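Local atomic coordinates of mitotic checkpoint control protein kinase BUB1 (PDB entry 6JKK), a protein that probably acts as an ATP-binding protein kinase of the mitotic checkpoint at the kinetochore, phosphorylating partner proteins during spindle attachment. Residues S17-E20 and S21-F24; V210-M214 and K215-D219. One frame throughout, in Å; residues are numbered along the deposited sequence.

How the contacts relate
In this kinase domain of a longer protein, the two contacts are local turns far apart in sequence that come together in space, their centres about 13 Å from each other. Contact 1 comes first along the chain, closing helix 12-21 in the N-terminal extension. Contact 2 follows much later, where strand 212-213, paired with strand 178-179, runs into a turn just past the DFG motif. Leu18 joins them, its CD1 packing 4.1 Å from Phe217 CZ. Both also rest on helix 92-104, the C helix of the kinase fold: Leu19 and Leu216 each touch Trp93 and Tyr96. The N-terminal extension thus packs against both the C helix and the early activation segment.

Contact 1. Residues S17-E20 and S21-F24; sequences SLLE and SIDF
Where helix 12-21 runs out, the chain folds back on itself: Phe24 N donates to Leu19 O at 3.0 Å, and Asp23 N reaches Glu20 O at 3.1 Å. These two bonds, one reaching back five residues and the other three, are the pair that closes the helix. Ser21 adds a side-chain bond to the last turn. Its OG sits between its own backbone N and carbonyl carbon (chi1 78°), which swings the hydroxyl back onto Leu18 O, 2.6 Å away. Ile22 N also points to this oxygen, in a weak bond longer than that of the hydroxyl. On the buried side Leu19 and Phe24 lie side by side and point the same way, Leu19 CD2 standing obliquely to the ring, 4.0 Å from Phe24 CG. The Leu19 side chain also touches Tyr92, Trp93 and Tyr96 of helix 92-104, and Ile22 also touches Tyr96. The turn that permits this return is made by Asp23, whose phi is positive at 53°. It is the C-prime residue of a Schellman motif, which here ends one helix immediately before the next, 24-28, begins.

Contact 2. Residues V210-M214 and K215-D219; sequences VSIDM and KLFPD
Asp213 and Met214 lead strand 212-213 straight into a 3-10 turn, early in the activation segment of the kinase fold. Two backbone bonds form the turn: Leu216 N to Asp213 O at 3.2 Å, and Phe217 N to Met214 O at 3.1 Å. Asp213 adds an Asx turn. Its carboxylate lies over the start of the turn because chi1 is -176°, CG standing opposite the backbone N, and OD1 accepts Lys215 N at 3.0 Å, the N-H arriving from above the carboxylate plane. The other oxygen faces helix 92-104, where OD2 is hydrogen-bonded to Tyr96 OH and paired in a salt bridge with Arg104; Leu216 CG lies 3.7 Å from Asp213 OD2, the two side chains crossing at about a right angle. With an alanine in place of Asp213, Tyr96 OH and Arg104 would probably lose their carboxylate partner, and Lys215 N its side-chain acceptor. Phe217 turns its ring back toward the strand: Ile212 CG2 meets Phe217 CE2 at the ring edge, 4.0 Å away, while Met214 SD lies 4.5 Å from Phe217 CD2, the methionine chain bent about both CB-CG and CG-SD. Met214 also packs on Ile179, Phe223 and Tyr245. A water sits between the turn and the chain that follows, 2.7 Å from Met214 O and 2.8 Å from Pro218 O.

Contact 1. Residues S17-E20 and S21-F24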
ATOM      1  N   SER A  17     -21.738  10.474  -4.604  1.00 30.70           N
ATOM      2  CA  SER A  17     -22.779   9.842  -5.412  1.00 39.13           C
ATOM      3  C   SER A  17     -22.735   8.322  -5.300  1.00 33.34           C
ATOM      4  O   SER A  17     -23.768   7.671  -5.134  1.00 34.54           O
ATOM      5  CB  SER A  17     -22.642  10.259  -6.879  1.00 45.33           C
ATOM      6  OG  SER A  17     -23.182   9.275  -7.744  1.00 53.17           O
ATOM      7  N   LEU A  18     -21.531   7.765  -5.388  1.00 28.14           N
ATOM      8  CA  LEU A  18     -21.353   6.316  -5.336  1.00 35.19           C
ATOM      9  C   LEU A  18     -21.785   5.748  -3.987  1.00 32.47           C
ATOM     10  O   LEU A  18     -22.505   4.746  -3.928  1.00 28.55           O
ATOM     11  CB  LEU A  18     -19.899   5.944  -5.629  1.00 36.88           C
ATOM     12  CG  LEU A  18     -19.408   6.201  -7.056  1.00 36.85           C
ATOM     13  CD1 LEU A  18     -17.906   6.000  -7.163  1.00 30.76           C
ATOM     14  CD2 LEU A  18     -20.140   5.304  -8.034  1.00 34.01           C
ATOM     15  N   LEU A  19     -21.339   6.392  -2.910  1.00 26.76           N
ATOM     16  CA  LEU A  19     -21.677   5.949  -1.559  1.00 27.03           C
ATOM     17  C   LEU A  19     -23.182   6.038  -1.316  1.00 28.29           C
ATOM     18  O   LEU A  19     -23.776   5.172  -0.661  1.00 30.49           O
ATOM     19  CB  LEU A  19     -20.910   6.763  -0.513  1.00 22.17           C
ATOM     20  CG  LEU A  19     -19.397   6.530  -0.514  1.00 24.41           C
ATOM     21  CD1 LEU A  19     -18.709   7.364   0.558  1.00 23.97           C
ATOM     22  CD2 LEU A  19     -19.099   5.049  -0.320  1.00 20.70           C
ATOM     23  N   GLU A  20     -23.804   7.086  -1.845  1.00 27.61           N
ATOM     24  CA  GLU A  20     -25.248   7.225  -1.702  1.00 33.40           C
ATOM     25  C   GLU A  20     -25.990   6.189  -2.544  1.00 31.60           C
ATOM     26  O   GLU A  20     -27.052   5.711  -2.148  1.00 35.04           O
ATOM     27  CB  GLU A  20     -25.698   8.656  -2.026  1.00 42.54           C
ATOM     28  CG  GLU A  20     -25.524   9.618  -0.851  1.00 55.65           C
ATOM     29  CD  GLU A  20     -25.333  11.059  -1.285  1.00 68.67           C
ATOM     30  OE1 GLU A  20     -25.564  11.355  -2.476  1.00 74.64           O
ATOM     31  OE2 GLU A  20     -24.945  11.893  -0.436  1.00 70.07           O
ATOM     32  N   SER A  21     -25.416   5.816  -3.686  1.00 31.52           N
ATOM     33  CA  SER A  21     -26.062   4.849  -4.576  1.00 40.93           C
ATOM     34  C   SER A  21     -26.165   3.460  -3.936  1.00 39.77           C
ATOM     35  O   SER A  21     -27.030   2.660  -4.299  1.00 34.96           O
ATOM     36  CB  SER A  21     -25.328   4.759  -5.918  1.00 35.62           C
ATOM     37  OG  SER A  21     -24.155   3.976  -5.814  1.00 32.60           O
ATOM     38  N   ILE A  22     -25.288   3.184  -2.975  1.00 32.83           N
ATOM     39  CA  ILE A  22     -25.291   1.897  -2.286  1.00 30.60           C
ATOM     40  C   ILE A  22     -25.728   2.016  -0.823  1.00 31.74           C
ATOM     41  O   ILE A  22     -25.555   1.070  -0.045  1.00 28.66           O
ATOM     42  CB  ILE A  22     -23.906   1.235  -2.328  1.00 30.59           C
ATOM     43  CG1 ILE A  22     -22.885   2.085  -1.567  1.00 27.33           C
ATOM     44  CG2 ILE A  22     -23.459   1.018  -3.769  1.00 33.60           C
ATOM     45  CD1 ILE A  22     -21.540   1.450  -1.464  1.00 27.38           C
ATOM     46  N   ASP A  23     -26.288   3.170  -0.458  1.00 25.39           N
ATOM     47  CA  ASP A  23     -26.809   3.394   0.894  1.00 25.24           C
ATOM     48  C   ASP A  23     -25.765   3.074   1.968  1.00 26.26           C
ATOM     49  O   ASP A  23     -26.024   2.301   2.894  1.00 25.60           O
ATOM     50  CB  ASP A  23     -28.085   2.571   1.121  1.00 31.51           C
ATOM     51  CG  ASP A  23     -29.217   2.970   0.186  1.00 43.59           C
ATOM     52  OD1 ASP A  23     -29.505   4.181   0.078  1.00 44.35           O
ATOM     53  OD2 ASP A  23     -29.814   2.067  -0.436  1.00 46.81           O
ATOM     54  N   PHE A  24     -24.584   3.666   1.828  1.00 23.71           N
ATOM     55  CA  PHE A  24     -23.471   3.362   2.716  1.00 22.16           C
ATOM     56  C   PHE A  24     -23.729   3.802   4.164  1.00 25.69           C
ATOM     57  O   PHE A  24     -23.411   3.068   5.101  1.00 24.97           O
ATOM     58  CB  PHE A  24     -22.178   3.984   2.186  1.00 19.44           C
ATOM     59  CG  PHE A  24     -20.954   3.564   2.945  1.00 17.62           C
ATOM     60  CD1 PHE A  24     -20.566   2.229   2.972  1.00 16.95           C
ATOM     61  CD2 PHE A  24     -20.203   4.496   3.639  1.00 17.33           C
ATOM     62  CE1 PHE A  24     -19.440   1.832   3.677  1.00 16.65           C
ATOM     63  CE2 PHE A  24     -19.072   4.116   4.344  1.00 17.04           C
ATOM     64  CZ  PHE A  24     -18.687   2.783   4.366  1.00 18.84           C
TER

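Contact 2. Residues V210-M214 and K215-D219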
ATOM      1  N   VAL A 210      -7.807   6.813  -1.033  1.00 16.00           N
ATOM      2  CA  VAL A 210      -8.183   7.236  -2.381  1.00 21.00           C
ATOM      3  C   VAL A 210      -8.287   6.051  -3.341  1.00 23.85           C
ATOM      4  O   VAL A 210      -8.109   6.204  -4.550  1.00 25.32           O
ATOM      5  CB  VAL A 210      -7.205   8.294  -2.954  1.00 20.63           C
ATOM      6  CG1 VAL A 210      -7.264   9.563  -2.135  1.00 21.72           C
ATOM      7  CG2 VAL A 210      -5.766   7.763  -3.003  1.00 19.05           C
ATOM      8  N   SER A 211      -8.579   4.871  -2.802  1.00 17.42           N
ATOM      9  CA  SER A 211      -8.629   3.667  -3.628  1.00 13.49           C
ATOM     10  C   SER A 211      -9.818   3.701  -4.582  1.00 17.92           C
ATOM     11  O   SER A 211     -10.749   4.493  -4.401  1.00 20.99           O
ATOM     12  CB  SER A 211      -8.656   2.405  -2.757  1.00 13.77           C
ATOM     13  OG  SER A 211      -7.437   2.269  -2.047  1.00 12.78           O
ATOM     14  N   ILE A 212      -9.775   2.852  -5.605  1.00 19.89           N
ATOM     15  CA  ILE A 212     -10.822   2.812  -6.624  1.00 22.28           C
ATOM     16  C   ILE A 212     -11.485   1.439  -6.655  1.00 20.82           C
ATOM     17  O   ILE A 212     -10.792   0.426  -6.733  1.00 22.29           O
ATOM     18  CB  ILE A 212     -10.228   3.106  -8.013  1.00 19.06           C
ATOM     19  CG1 ILE A 212      -9.563   4.484  -8.033  1.00 22.83           C
ATOM     20  CG2 ILE A 212     -11.293   2.991  -9.105  1.00 21.82           C
ATOM     21  CD1 ILE A 212      -8.729   4.728  -9.278  1.00 26.26           C
ATOM     22  N   ASP A 213     -12.815   1.399  -6.584  1.00 19.38           N
ATOM     23  CA  ASP A 213     -13.534   0.134  -6.691  1.00 19.76           C
ATOM     24  C   ASP A 213     -14.085  -0.036  -8.102  1.00 24.88           C
ATOM     25  O   ASP A 213     -15.067   0.608  -8.476  1.00 24.79           O
ATOM     26  CB  ASP A 213     -14.661   0.045  -5.654  1.00 19.59           C
ATOM     27  CG  ASP A 213     -15.372  -1.300  -5.672  1.00 21.68           C
ATOM     28  OD1 ASP A 213     -14.950  -2.203  -6.432  1.00 21.52           O
ATOM     29  OD2 ASP A 213     -16.359  -1.454  -4.924  1.00 20.19           O
ATOM     30  N   MET A 214     -13.451  -0.916  -8.874  1.00 18.90           N
ATOM     31  CA  MET A 214     -13.846  -1.144 -10.262  1.00 21.10           C
ATOM     32  C   MET A 214     -15.212  -1.820 -10.388  1.00 25.24           C
ATOM     33  O   MET A 214     -15.840  -1.756 -11.447  1.00 26.15           O
ATOM     34  CB  MET A 214     -12.777  -1.963 -10.995  1.00 21.68           C
ATOM     35  CG  MET A 214     -11.434  -1.270 -11.095  1.00 21.71           C
ATOM     36  SD  MET A 214     -11.523   0.271 -12.025  1.00 26.83           S
ATOM     37  CE  MET A 214     -11.755  -0.359 -13.684  1.00 28.68           C
ATOM     38  N   LYS A 215     -15.673  -2.462  -9.314  1.00 22.40           N
ATOM     39  CA  LYS A 215     -16.965  -3.148  -9.334  1.00 29.64           C
ATOM     40  C   LYS A 215     -18.139  -2.167  -9.357  1.00 29.03           C
ATOM     41  O   LYS A 215     -19.281  -2.552  -9.625  1.00 30.76           O
ATOM     42  CB  LYS A 215     -17.094  -4.119  -8.152  1.00 25.45           C
ATOM     43  CG  LYS A 215     -16.130  -5.304  -8.218  1.00 30.00           C
ATOM     44  CD  LYS A 215     -16.578  -6.449  -7.310  1.00 32.69           C
ATOM     45  CE  LYS A 215     -15.562  -7.589  -7.299  1.00 33.69           C
ATOM     46  NZ  LYS A 215     -15.434  -8.254  -8.632  1.00 33.81           N
ATOM     47  N   LEU A 216     -17.849  -0.899  -9.086  1.00 27.64           N
ATOM     48  CA  LEU A 216     -18.868   0.148  -9.114  1.00 26.82           C
ATOM     49  C   LEU A 216     -18.994   0.780 -10.499  1.00 31.07           C
ATOM     50  O   LEU A 216     -19.827   1.662 -10.711  1.00 29.65           O
ATOM     51  CB  LEU A 216     -18.551   1.226  -8.077  1.00 24.99           C
ATOM     52  CG  LEU A 216     -18.676   0.807  -6.615  1.00 29.32           C
ATOM     53  CD1 LEU A 216     -18.400   1.982  -5.691  1.00 28.86           C
ATOM     54  CD2 LEU A 216     -20.053   0.238  -6.353  1.00 31.23           C
ATOM     55  N   PHE A 217     -18.168   0.326 -11.437  1.00 27.84           N
ATOM     56  CA  PHE A 217     -18.163   0.879 -12.786  1.00 29.36           C
ATOM     57  C   PHE A 217     -18.461  -0.217 -13.799  1.00 31.67           C
ATOM     58  O   PHE A 217     -18.324  -1.400 -13.488  1.00 32.60           O
ATOM     59  CB  PHE A 217     -16.800   1.520 -13.078  1.00 31.94           C
ATOM     60  CG  PHE A 217     -16.455   2.654 -12.157  1.00 34.55           C
ATOM     61  CD1 PHE A 217     -17.352   3.694 -11.951  1.00 34.95           C
ATOM     62  CD2 PHE A 217     -15.237   2.678 -11.489  1.00 34.71           C
ATOM     63  CE1 PHE A 217     -17.043   4.741 -11.101  1.00 37.21           C
ATOM     64  CE2 PHE A 217     -14.920   3.720 -10.637  1.00 28.52           C
ATOM     65  CZ  PHE A 217     -15.827   4.752 -10.442  1.00 33.64           C
ATOM     66  N   PRO A 218     -18.884   0.168 -15.015  1.00 38.43           N
ATOM     67  CA  PRO A 218     -19.072  -0.845 -16.056  1.00 45.00           C
ATOM     68  C   PRO A 218     -17.790  -1.623 -16.313  1.00 45.26           C
ATOM     69  O   PRO A 218     -16.691  -1.090 -16.115  1.00 38.87           O
ATOM     70  CB  PRO A 218     -19.400  -0.010 -17.297  1.00 47.46           C
ATOM     71  CG  PRO A 218     -20.006   1.237 -16.764  1.00 48.78           C
ATOM     72  CD  PRO A 218     -19.294   1.511 -15.467  1.00 44.94           C
ATOM     73  N   ASP A 219     -17.939  -2.878 -16.727  1.00 45.79           N
ATOM     74  CA  ASP A 219     -16.840  -3.608 -17.332  1.00 49.26           C
ATOM     75  C   ASP A 219     -16.288  -2.698 -18.421  1.00 58.47           C
ATOM     76  O   ASP A 219     -17.055  -1.994 -19.084  1.00 71.72           O
ATOM     77  CB  ASP A 219     -17.341  -4.903 -17.973  1.00 55.50           C
ATOM     78  CG  ASP A 219     -17.873  -5.902 -16.961  1.00 61.18           C
ATOM     79  OD1 ASP A 219     -17.906  -7.108 -17.293  1.00 62.32           O
ATOM     80  OD2 ASP A 219     -18.259  -5.492 -15.846  1.00 62.99           O
TER
HETATM   81  O   HOH W   1     -14.927  -1.725 -13.983  1.00 29.24           O